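PDB 5IM3: ribonucleoside-diphosphate reductase from Pseudomonas aeruginosa, which probably reduces ribonucleoside diphosphates to the deoxyribonucleotides needed for DNA synthesis, under allosteric control by nucleotides such as dATP. Local coordinates for residues A[369-374]-A[635-640]; A[488-493]-A[523-528]; A[833-838]-A[847-852]. All coordinates share one frame; numbering follows the deposited sequence.

Interaction 1: A[369-374]-A[635-640]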
loop_
_atom_site.group_PDB
_atom_site.type_symbol
_atom_site.label_atom_id
_atom_site.label_comp_id
_atom_site.label_asym_id
_atom_site.label_seq_id
_atom_site.Cartn_x
_atom_site.Cartn_y
_atom_site.Cartn_z
ATOM N N GLN A 369 16.544 49.094 17.792
ATOM C CA GLN A 369 15.606 47.999 18.026
ATOM C C GLN A 369 16.362 46.896 18.760
ATOM O O GLN A 369 16.973 46.017 18.148
ATOM C CB GLN A 369 15.017 47.508 16.710
ATOM C CG GLN A 369 14.020 46.374 16.853
ATOM C CD GLN A 369 12.583 46.832 16.721
ATOM O OE1 GLN A 369 12.265 48.013 16.907
ATOM N NE2 GLN A 369 11.701 45.894 16.389
ATOM N N LEU A 370 16.317 46.942 20.094
ATOM C CA LEU A 370 17.040 45.987 20.926
ATOM C C LEU A 370 16.252 44.716 21.209
ATOM O O LEU A 370 16.855 43.697 21.565
ATOM C CB LEU A 370 17.434 46.640 22.256
ATOM C CG LEU A 370 18.323 47.879 22.136
ATOM C CD1 LEU A 370 18.678 48.411 23.511
ATOM C CD2 LEU A 370 19.581 47.577 21.338
ATOM N N SER A 371 14.930 44.751 21.065
ATOM C CA SER A 371 14.085 43.581 21.238
ATOM C C SER A 371 13.182 43.455 20.022
ATOM O O SER A 371 12.647 44.456 19.533
ATOM C CB SER A 371 13.242 43.680 22.513
ATOM O OG SER A 371 14.063 43.874 23.651
ATOM N N SER A 372 13.010 42.225 19.535
ATOM C CA SER A 372 12.253 42.006 18.308
ATOM C C SER A 372 11.281 40.837 18.438
ATOM O O SER A 372 10.977 40.168 17.445
ATOM C CB SER A 372 13.200 41.773 17.130
ATOM O OG SER A 372 13.963 40.593 17.317
ATOM N N CYS A 373 10.779 40.591 19.653
ATOM C CA CYS A 373 9.887 39.478 19.969
ATOM C C CYS A 373 8.671 40.026 20.702
ATOM O O CYS A 373 8.823 40.716 21.715
ATOM C CB CYS A 373 10.617 38.435 20.834
ATOM S SG CYS A 373 9.602 37.154 21.685
ATOM N N TYR A 374 7.472 39.726 20.198
ATOM C CA TYR A 374 6.259 40.326 20.744
ATOM C C TYR A 374 5.127 39.316 20.824
ATOM O O TYR A 374 5.074 38.350 20.059
ATOM C CB TYR A 374 5.786 41.517 19.896
ATOM C CG TYR A 374 6.875 42.495 19.534
ATOM C CD1 TYR A 374 7.197 43.551 20.372
ATOM C CD2 TYR A 374 7.580 42.359 18.349
ATOM C CE1 TYR A 374 8.193 44.445 20.036
ATOM C CE2 TYR A 374 8.570 43.241 18.006
ATOM C CZ TYR A 374 8.878 44.282 18.850
ATOM O OH TYR A 374 9.873 45.154 18.491
ATOM N N ASP A 635 17.833 44.565 31.888
ATOM C CA ASP A 635 16.984 45.632 32.399
ATOM C C ASP A 635 17.255 46.938 31.664
ATOM O O ASP A 635 16.330 47.718 31.410
ATOM C CB ASP A 635 17.193 45.803 33.903
ATOM C CG ASP A 635 16.047 46.549 34.568
ATOM O OD1 ASP A 635 14.880 46.163 34.350
ATOM O OD2 ASP A 635 16.306 47.525 35.299
ATOM N N ASN A 636 18.518 47.186 31.303
ATOM C CA ASN A 636 18.846 48.370 30.514
ATOM C C ASN A 636 18.174 48.325 29.148
ATOM O O ASN A 636 17.733 49.358 28.630
ATOM C CB ASN A 636 20.360 48.489 30.350
ATOM C CG ASN A 636 21.056 48.954 31.614
ATOM O OD1 ASN A 636 20.491 48.905 32.707
ATOM N ND2 ASN A 636 22.290 49.415 31.467
ATOM N N VAL A 637 18.090 47.135 28.547
ATOM C CA VAL A 637 17.486 47.006 27.223
ATOM C C VAL A 637 16.104 47.646 27.200
ATOM O O VAL A 637 15.699 48.253 26.202
ATOM C CB VAL A 637 17.430 45.523 26.807
ATOM C CG1 VAL A 637 16.428 45.310 25.675
ATOM C CG2 VAL A 637 18.807 45.044 26.388
ATOM N N ILE A 638 15.363 47.523 28.304
ATOM C CA ILE A 638 13.997 48.036 28.360
ATOM C C ILE A 638 13.979 49.541 28.138
ATOM O O ILE A 638 13.134 50.069 27.405
ATOM C CB ILE A 638 13.348 47.661 29.705
ATOM C CG1 ILE A 638 13.520 46.155 29.977
ATOM C CG2 ILE A 638 11.889 48.121 29.738
ATOM C CD1 ILE A 638 12.254 45.369 30.037
ATOM N N ASP A 639 14.903 50.259 28.778
ATOM C CA ASP A 639 14.914 51.715 28.709
ATOM C C ASP A 639 15.479 52.230 27.393
ATOM O O ASP A 639 15.027 53.267 26.897
ATOM C CB ASP A 639 15.727 52.285 29.871
ATOM C CG ASP A 639 15.187 51.868 31.223
ATOM O OD1 ASP A 639 13.958 51.692 31.349
ATOM O OD2 ASP A 639 15.995 51.720 32.162
ATOM N N ILE A 640 16.462 51.533 26.822
ATOM C CA ILE A 640 17.115 52.020 25.612
ATOM C C ILE A 640 16.297 51.684 24.373
ATOM O O ILE A 640 16.348 52.410 23.373
ATOM C CB ILE A 640 18.536 51.439 25.508
ATOM C CG1 ILE A 640 19.291 51.617 26.831
ATOM C CG2 ILE A 640 19.295 52.090 24.368
ATOM C CD1 ILE A 640 19.268 53.033 27.373
#

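Interaction 2: A[488-493]-A[523-528]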
loop_
_atom_site.group_PDB
_atom_site.type_symbol
_atom_site.label_atom_id
_atom_site.label_comp_id
_atom_site.label_asym_id
_atom_site.label_seq_id
_atom_site.Cartn_x
_atom_site.Cartn_y
_atom_site.Cartn_z
ATOM N N PRO A 488 -6.032 23.793 27.214
ATOM C CA PRO A 488 -6.350 23.786 28.647
ATOM C C PRO A 488 -6.105 22.418 29.263
ATOM O O PRO A 488 -6.205 21.383 28.600
ATOM C CB PRO A 488 -7.841 24.150 28.688
ATOM C CG PRO A 488 -8.194 24.608 27.300
ATOM C CD PRO A 488 -7.242 23.925 26.386
ATOM N N ASP A 489 -5.790 22.426 30.562
ATOM C CA ASP A 489 -5.590 21.173 31.285
ATOM C C ASP A 489 -6.798 20.258 31.149
ATOM O O ASP A 489 -6.652 19.033 31.059
ATOM C CB ASP A 489 -5.311 21.458 32.763
ATOM C CG ASP A 489 -3.862 21.819 33.031
ATOM O OD1 ASP A 489 -3.104 22.020 32.060
ATOM O OD2 ASP A 489 -3.483 21.905 34.217
ATOM N N LEU A 490 -8.002 20.835 31.132
ATOM C CA LEU A 490 -9.212 20.022 31.118
ATOM C C LEU A 490 -9.268 19.139 29.880
ATOM O O LEU A 490 -9.734 17.996 29.948
ATOM C CB LEU A 490 -10.447 20.920 31.192
ATOM C CG LEU A 490 -11.794 20.215 31.337
ATOM C CD1 LEU A 490 -11.862 19.440 32.639
ATOM C CD2 LEU A 490 -12.920 21.228 31.265
ATOM N N PHE A 491 -8.798 19.644 28.738
ATOM C CA PHE A 491 -8.791 18.827 27.530
ATOM C C PHE A 491 -7.915 17.595 27.718
ATOM O O PHE A 491 -8.326 16.473 27.403
ATOM C CB PHE A 491 -8.316 19.642 26.329
ATOM C CG PHE A 491 -8.116 18.815 25.087
ATOM C CD1 PHE A 491 -9.201 18.396 24.332
ATOM C CD2 PHE A 491 -6.845 18.443 24.683
ATOM C CE1 PHE A 491 -9.019 17.628 23.194
ATOM C CE2 PHE A 491 -6.659 17.673 23.545
ATOM C CZ PHE A 491 -7.748 17.268 22.800
ATOM N N MET A 492 -6.697 17.787 28.231
ATOM C CA MET A 492 -5.824 16.651 28.498
ATOM C C MET A 492 -6.452 15.702 29.512
ATOM O O MET A 492 -6.317 14.480 29.394
ATOM C CB MET A 492 -4.464 17.139 28.997
ATOM C CG MET A 492 -3.724 18.048 28.023
ATOM S SD MET A 492 -3.384 17.282 26.428
ATOM C CE MET A 492 -2.406 15.860 26.924
ATOM N N LYS A 493 -7.137 16.248 30.522
ATOM C CA LYS A 493 -7.863 15.398 31.461
ATOM C C LYS A 493 -8.875 14.519 30.735
ATOM O O LYS A 493 -9.016 13.331 31.048
ATOM C CB LYS A 493 -8.564 16.252 32.517
ATOM C CG LYS A 493 -7.640 16.900 33.535
ATOM C CD LYS A 493 -8.447 17.636 34.597
ATOM C CE LYS A 493 -7.562 18.244 35.675
ATOM N NZ LYS A 493 -8.363 18.943 36.721
ATOM N N ARG A 523 -16.453 26.783 34.974
ATOM C CA ARG A 523 -17.224 27.553 34.006
ATOM C C ARG A 523 -17.401 26.779 32.707
ATOM O O ARG A 523 -18.457 26.855 32.071
ATOM C CB ARG A 523 -16.542 28.899 33.749
ATOM C CG ARG A 523 -17.379 29.895 32.949
ATOM C CD ARG A 523 -18.669 30.244 33.665
ATOM N NE ARG A 523 -19.431 31.270 32.962
ATOM C CZ ARG A 523 -20.675 31.617 33.275
ATOM N NH1 ARG A 523 -21.296 31.019 34.283
ATOM N NH2 ARG A 523 -21.299 32.564 32.584
ATOM N N TYR A 524 -16.380 26.020 32.301
ATOM C CA TYR A 524 -16.488 25.239 31.075
ATOM C C TYR A 524 -17.525 24.132 31.216
ATOM O O TYR A 524 -18.299 23.879 30.287
ATOM C CB TYR A 524 -15.134 24.641 30.699
ATOM C CG TYR A 524 -15.196 23.802 29.445
ATOM C CD1 TYR A 524 -14.907 24.353 28.206
ATOM C CD2 TYR A 524 -15.558 22.460 29.499
ATOM C CE1 TYR A 524 -14.970 23.589 27.057
ATOM C CE2 TYR A 524 -15.626 21.693 28.358
ATOM C CZ TYR A 524 -15.331 22.261 27.138
ATOM O OH TYR A 524 -15.395 21.494 25.999
ATOM N N GLU A 525 -17.535 23.440 32.357
ATOM C CA GLU A 525 -18.533 22.400 32.572
ATOM C C GLU A 525 -19.936 22.990 32.672
ATOM O O GLU A 525 -20.910 22.332 32.290
ATOM C CB GLU A 525 -18.184 21.596 33.825
ATOM C CG GLU A 525 -16.964 20.694 33.648
ATOM C CD GLU A 525 -16.586 19.943 34.913
ATOM O OE1 GLU A 525 -17.177 20.224 35.977
ATOM O OE2 GLU A 525 -15.697 19.068 34.839
ATOM N N TYR A 526 -20.054 24.226 33.162
ATOM C CA TYR A 526 -21.345 24.909 33.165
ATOM C C TYR A 526 -21.846 25.127 31.742
ATOM O O TYR A 526 -23.002 24.829 31.425
ATOM C CB TYR A 526 -21.224 26.238 33.915
ATOM C CG TYR A 526 -22.379 27.194 33.712
ATOM C CD1 TYR A 526 -23.509 27.135 34.518
ATOM C CD2 TYR A 526 -22.331 28.168 32.723
ATOM C CE1 TYR A 526 -24.564 28.013 34.337
ATOM C CE2 TYR A 526 -23.380 29.050 32.535
ATOM C CZ TYR A 526 -24.491 28.970 33.347
ATOM O OH TYR A 526 -25.535 29.850 33.161
ATOM N N TYR A 527 -20.981 25.641 30.865
ATOM C CA TYR A 527 -21.363 25.808 29.468
ATOM C C TYR A 527 -21.620 24.466 28.799
ATOM O O TYR A 527 -22.507 24.358 27.945
ATOM C CB TYR A 527 -20.275 26.578 28.713
ATOM C CG TYR A 527 -20.243 28.061 29.017
ATOM C CD1 TYR A 527 -21.413 28.814 29.038
ATOM C CD2 TYR A 527 -19.045 28.710 29.291
ATOM C CE1 TYR A 527 -21.389 30.161 29.317
ATOM C CE2 TYR A 527 -19.013 30.062 29.571
ATOM C CZ TYR A 527 -20.188 30.783 29.582
ATOM O OH TYR A 527 -20.162 32.127 29.861
ATOM N N GLU A 528 -20.860 23.437 29.178
ATOM C CA GLU A 528 -21.059 22.109 28.608
ATOM C C GLU A 528 -22.452 21.583 28.934
ATOM O O GLU A 528 -23.156 21.069 28.059
ATOM C CB GLU A 528 -19.981 21.155 29.131
ATOM C CG GLU A 528 -19.295 20.323 28.058
ATOM C CD GLU A 528 -18.294 19.335 28.638
ATOM O OE1 GLU A 528 -18.012 19.412 29.853
ATOM O OE2 GLU A 528 -17.793 18.478 27.876
#

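Interaction 3: A[833-838]-A[847-852]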
loop_
_atom_site.group_PDB
_atom_site.type_symbol
_atom_site.label_atom_id
_atom_site.label_comp_id
_atom_site.label_asym_id
_atom_site.label_seq_id
_atom_site.Cartn_x
_atom_site.Cartn_y
_atom_site.Cartn_z
ATOM N N SER A 833 27.636 9.320 13.515
ATOM C CA SER A 833 27.158 8.469 14.597
ATOM C C SER A 833 28.286 7.566 15.084
ATOM O O SER A 833 28.898 6.844 14.291
ATOM C CB SER A 833 25.968 7.635 14.131
ATOM O OG SER A 833 25.501 6.798 15.174
ATOM N N VAL A 834 28.568 7.619 16.389
ATOM C CA VAL A 834 29.553 6.726 16.996
ATOM C C VAL A 834 28.939 5.401 17.411
ATOM O O VAL A 834 29.676 4.477 17.791
ATOM C CB VAL A 834 30.232 7.372 18.220
ATOM C CG1 VAL A 834 31.065 8.567 17.785
ATOM C CG2 VAL A 834 29.194 7.779 19.270
ATOM N N GLN A 835 27.617 5.276 17.363
ATOM C CA GLN A 835 26.993 3.977 17.524
ATOM C C GLN A 835 27.505 3.022 16.449
ATOM O O GLN A 835 27.970 3.433 15.382
ATOM C CB GLN A 835 25.469 4.098 17.443
ATOM C CG GLN A 835 24.754 3.978 18.785
ATOM C CD GLN A 835 25.170 5.047 19.778
ATOM O OE1 GLN A 835 25.383 6.202 19.414
ATOM N NE2 GLN A 835 25.295 4.660 21.043
ATOM N N GLN A 836 27.434 1.731 16.757
ATOM C CA GLN A 836 27.761 0.665 15.807
ATOM C C GLN A 836 29.083 0.922 15.082
ATOM O O GLN A 836 29.229 0.637 13.891
ATOM C CB GLN A 836 26.616 0.449 14.809
ATOM C CG GLN A 836 26.407 1.553 13.779
ATOM C CD GLN A 836 25.311 1.205 12.787
ATOM O OE1 GLN A 836 24.835 0.068 12.745
ATOM N NE2 GLN A 836 24.905 2.182 11.979
ATOM N N ILE A 837 30.069 1.448 15.804
ATOM C CA ILE A 837 31.468 1.309 15.414
ATOM C C ILE A 837 32.186 0.663 16.595
ATOM O O ILE A 837 32.213 1.222 17.699
ATOM C CB ILE A 837 32.115 2.635 14.983
ATOM C CG1 ILE A 837 32.576 3.460 16.172
ATOM C CG2 ILE A 837 31.157 3.455 14.109
ATOM C CD1 ILE A 837 33.049 4.838 15.733
ATOM N N GLU A 838 32.734 -0.524 16.353
ATOM C CA GLU A 838 33.179 -1.410 17.428
ATOM C C GLU A 838 34.261 -0.777 18.297
ATOM O O GLU A 838 34.265 -0.956 19.519
ATOM C CB GLU A 838 33.681 -2.730 16.832
ATOM C CG GLU A 838 34.944 -2.612 15.960
ATOM C CD GLU A 838 34.761 -1.694 14.761
ATOM O OE1 GLU A 838 33.660 -1.707 14.168
ATOM O OE2 GLU A 838 35.699 -0.935 14.430
ATOM N N LEU A 847 27.893 8.851 25.525
ATOM C CA LEU A 847 28.155 10.272 25.729
ATOM C C LEU A 847 27.979 11.067 24.445
ATOM O O LEU A 847 27.589 12.239 24.496
ATOM C CB LEU A 847 29.567 10.467 26.280
ATOM C CG LEU A 847 30.028 11.919 26.443
ATOM C CD1 LEU A 847 29.145 12.659 27.431
ATOM C CD2 LEU A 847 31.485 11.955 26.879
ATOM N N TYR A 848 28.263 10.464 23.295
ATOM C CA TYR A 848 28.142 11.132 22.009
ATOM C C TYR A 848 26.981 10.583 21.193
ATOM O O TYR A 848 26.994 10.618 19.963
ATOM C CB TYR A 848 29.463 11.054 21.254
ATOM C CG TYR A 848 30.474 11.940 21.928
ATOM C CD1 TYR A 848 30.552 13.282 21.619
ATOM C CD2 TYR A 848 31.301 11.451 22.920
ATOM C CE1 TYR A 848 31.449 14.105 22.250
ATOM C CE2 TYR A 848 32.201 12.266 23.555
ATOM C CZ TYR A 848 32.272 13.595 23.221
ATOM O OH TYR A 848 33.173 14.419 23.853
ATOM N N ALA A 849 25.953 10.107 21.886
ATOM C CA ALA A 849 24.702 9.810 21.222
ATOM C C ALA A 849 24.133 11.097 20.645
ATOM O O ALA A 849 24.269 12.175 21.223
ATOM C CB ALA A 849 23.717 9.179 22.200
ATOM N N THR A 850 23.522 10.976 19.475
ATOM C CA THR A 850 22.973 12.103 18.745
ATOM C C THR A 850 21.502 12.318 19.128
ATOM O O THR A 850 20.907 11.536 19.870
ATOM C CB THR A 850 23.223 11.862 17.250
ATOM O OG1 THR A 850 24.400 12.577 16.856
ATOM C CG2 THR A 850 22.054 12.269 16.374
ATOM N N ALA A 851 20.918 13.420 18.650
ATOM C CA ALA A 851 19.556 13.782 19.032
ATOM C C ALA A 851 18.551 12.669 18.747
ATOM O O ALA A 851 17.641 12.428 19.543
ATOM C CB ALA A 851 19.146 15.061 18.307
ATOM N N PHE A 852 18.684 11.987 17.605
ATOM C CA PHE A 852 17.715 10.959 17.242
ATOM C C PHE A 852 18.010 9.601 17.863
ATOM O O PHE A 852 17.198 8.684 17.704
ATOM C CB PHE A 852 17.634 10.814 15.722
ATOM C CG PHE A 852 16.624 11.724 15.093
ATOM C CD1 PHE A 852 15.275 11.553 15.349
ATOM C CD2 PHE A 852 17.018 12.748 14.252
ATOM C CE1 PHE A 852 14.338 12.385 14.782
ATOM C CE2 PHE A 852 16.084 13.585 13.677
ATOM C CZ PHE A 852 14.741 13.404 13.944
HETATM O O HOH W 1 26.374 8.707 17.774
#

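Interaction 1: A[369-374]-A[635-640]
Leu370 and Val637 bring the loop 369-374 and the last turns of helix 620-640 together, with 6.4 Å between their CA atoms. The apolar patch between them runs from the end of the leucine to a valine methyl and is tight at both ends. At the first, Leu370 CD1 sits 3.6 Å from CB of Ile640 and 3.8 Å from its CG2 branch. The two side chains cross obliquely, and Ile640 also touches Ile332 and Glu333. Nearer the backbone, Leu370 CB lies 3.8 Å from CG1 of Val637. That methyl stands anti to the valine's backbone N (chi1 162°), which turns it toward the loop, where it rests against both Leu370 CB and the hydroxyl of Ser371, whose OG is 3.4 Å from CG1. The hydroxyl finds its hydrogen-bonding partner elsewhere, in OD1 of Asn603 on strand 600-608, and its contact with the methyl is van der Waals. The loop leads straight into strand 373-377 of the barrel domain, and the contact thus packs a helix on the outside of the ten-stranded alpha-beta barrel against the entry to one of its strands. Val637 also touches Asn603, joining the helix to the neighbouring antiparallel strand. Away from this patch the two chains part company. Gln369 is partly exposed and points away from the helix, while Asp639 projects away from the loop and forms a salt bridge with Arg656. Past Ser371, Cys373, modelled in two conformers, forms a disulfide with Cys602, consistent with the redox-active cysteine pair of class I reductases.

Interaction 2: A[488-493]-A[523-528]
Two helices of the barrel domain face each other here across a gap of 9.0 Å, measured between the CA atoms of Leu490 and Tyr524. Helix 489-496 directly follows strand 482-487 of the alpha-beta barrel, with Pro488 at the N-cap position, and helix 517-532 packs beside it. So wide a spacing leaves the bridging to side chains, and no hydrogen bond crosses between the segments. Leu490 and Tyr524 both point across the gap. With CG anti to the backbone N (chi1 -174°), Leu490 reaches away from its own helix and brings CD2 obliquely to the CG, CD2 and CE2 atoms of the tyrosine ring: this methyl is 3.9 Å from Tyr524 CG and 4.0 Å from CE2. The ring itself is placed from outside the pair, stacked on Trp501 and hydrogen-bonded through OH to the backbone O of Thr502. Phe491, on the same helix as the leucine, meets Trp501 edge-to-face, so the indole links the two helices a second time. Glu525 is exposed and adds a loose touch, its OE2 coming no nearer than 4.4 Å to Leu490 CD1. Salt bridges of Lys493 with Glu521 and of Glu528 with Arg494 nevertheless tie the helices together just beyond the segments. The closest approach between the segments belongs to Leu490 CD2 and Tyr524 CD2, 3.4 Å apart.

Interaction 3: A[833-838]-A[847-852]
The backbone oxygen of Tyr848 is approached by two donors: ND2 of Asn791, and a water placed to donate, 3.0 Å from its oxygen to Tyr848 O, although other acceptors compete for its protons. The same water accepts a hydrogen bond from the backbone N of Val834, 2.8 Å away, and so links the two loops main chain to main chain. Beside this bridge, Val834 adds an apolar contact. Its CG2 methyl occupies the crowded position between backbone N and carbonyl carbon (chi1 -66° for CG1), from where it lies 3.7 Å from Tyr848 O and 3.8 Å from Tyr848 CB. The valine therefore meets the tyrosine at the base of the side chain, and the ring makes its own contacts beyond, stacking on Tyr670 and hydrogen-bonding through OH to Asp812. Gln835 adds a looser touch. Its chain bends at chi2 (60°) and carries OE1 to 4.1 Å from the CA of Ala849, while NE2 is held by the backbone O of Lys845. Ser833 OG accepts a weak hydrogen bond from Gln835 N and is also hydrogen-bonded to OE2 of Glu853. Short helix 842-847 lies between the two loops, so the contact joins the two ends of a loop-helix-loop segment of the barrel domain, with Tyr848 the first residue to depart from helical geometry. Because no direct hydrogen bond joins the segments, the water carries the polar link between them, while Gln835 and Ser833 bond to Lys845 and Glu853 just beyond.

In the fold
All three contacts belong to the barrel domain, but they are separate: the nearest atoms of any two are about 20 Å or more apart. Interactions 1 and 2 each sit at the end of a barrel strand, the first at the entry to 373-377, the second just past the end of 482-487, and these strands belong to one mixed sheet. Interaction 3 holds only loops flanking a short helix, on the opposite side of the chain's centre from interaction 1. Each is mainly buried, though interaction 2 has an exposed edge and lies farthest from the centre. Their chemistry differs: aliphatic packing with a serine hydroxyl beside it in interaction 1, aliphatic against aromatic in interaction 2, and a water-mediated backbone link beside a valine methyl in interaction 3.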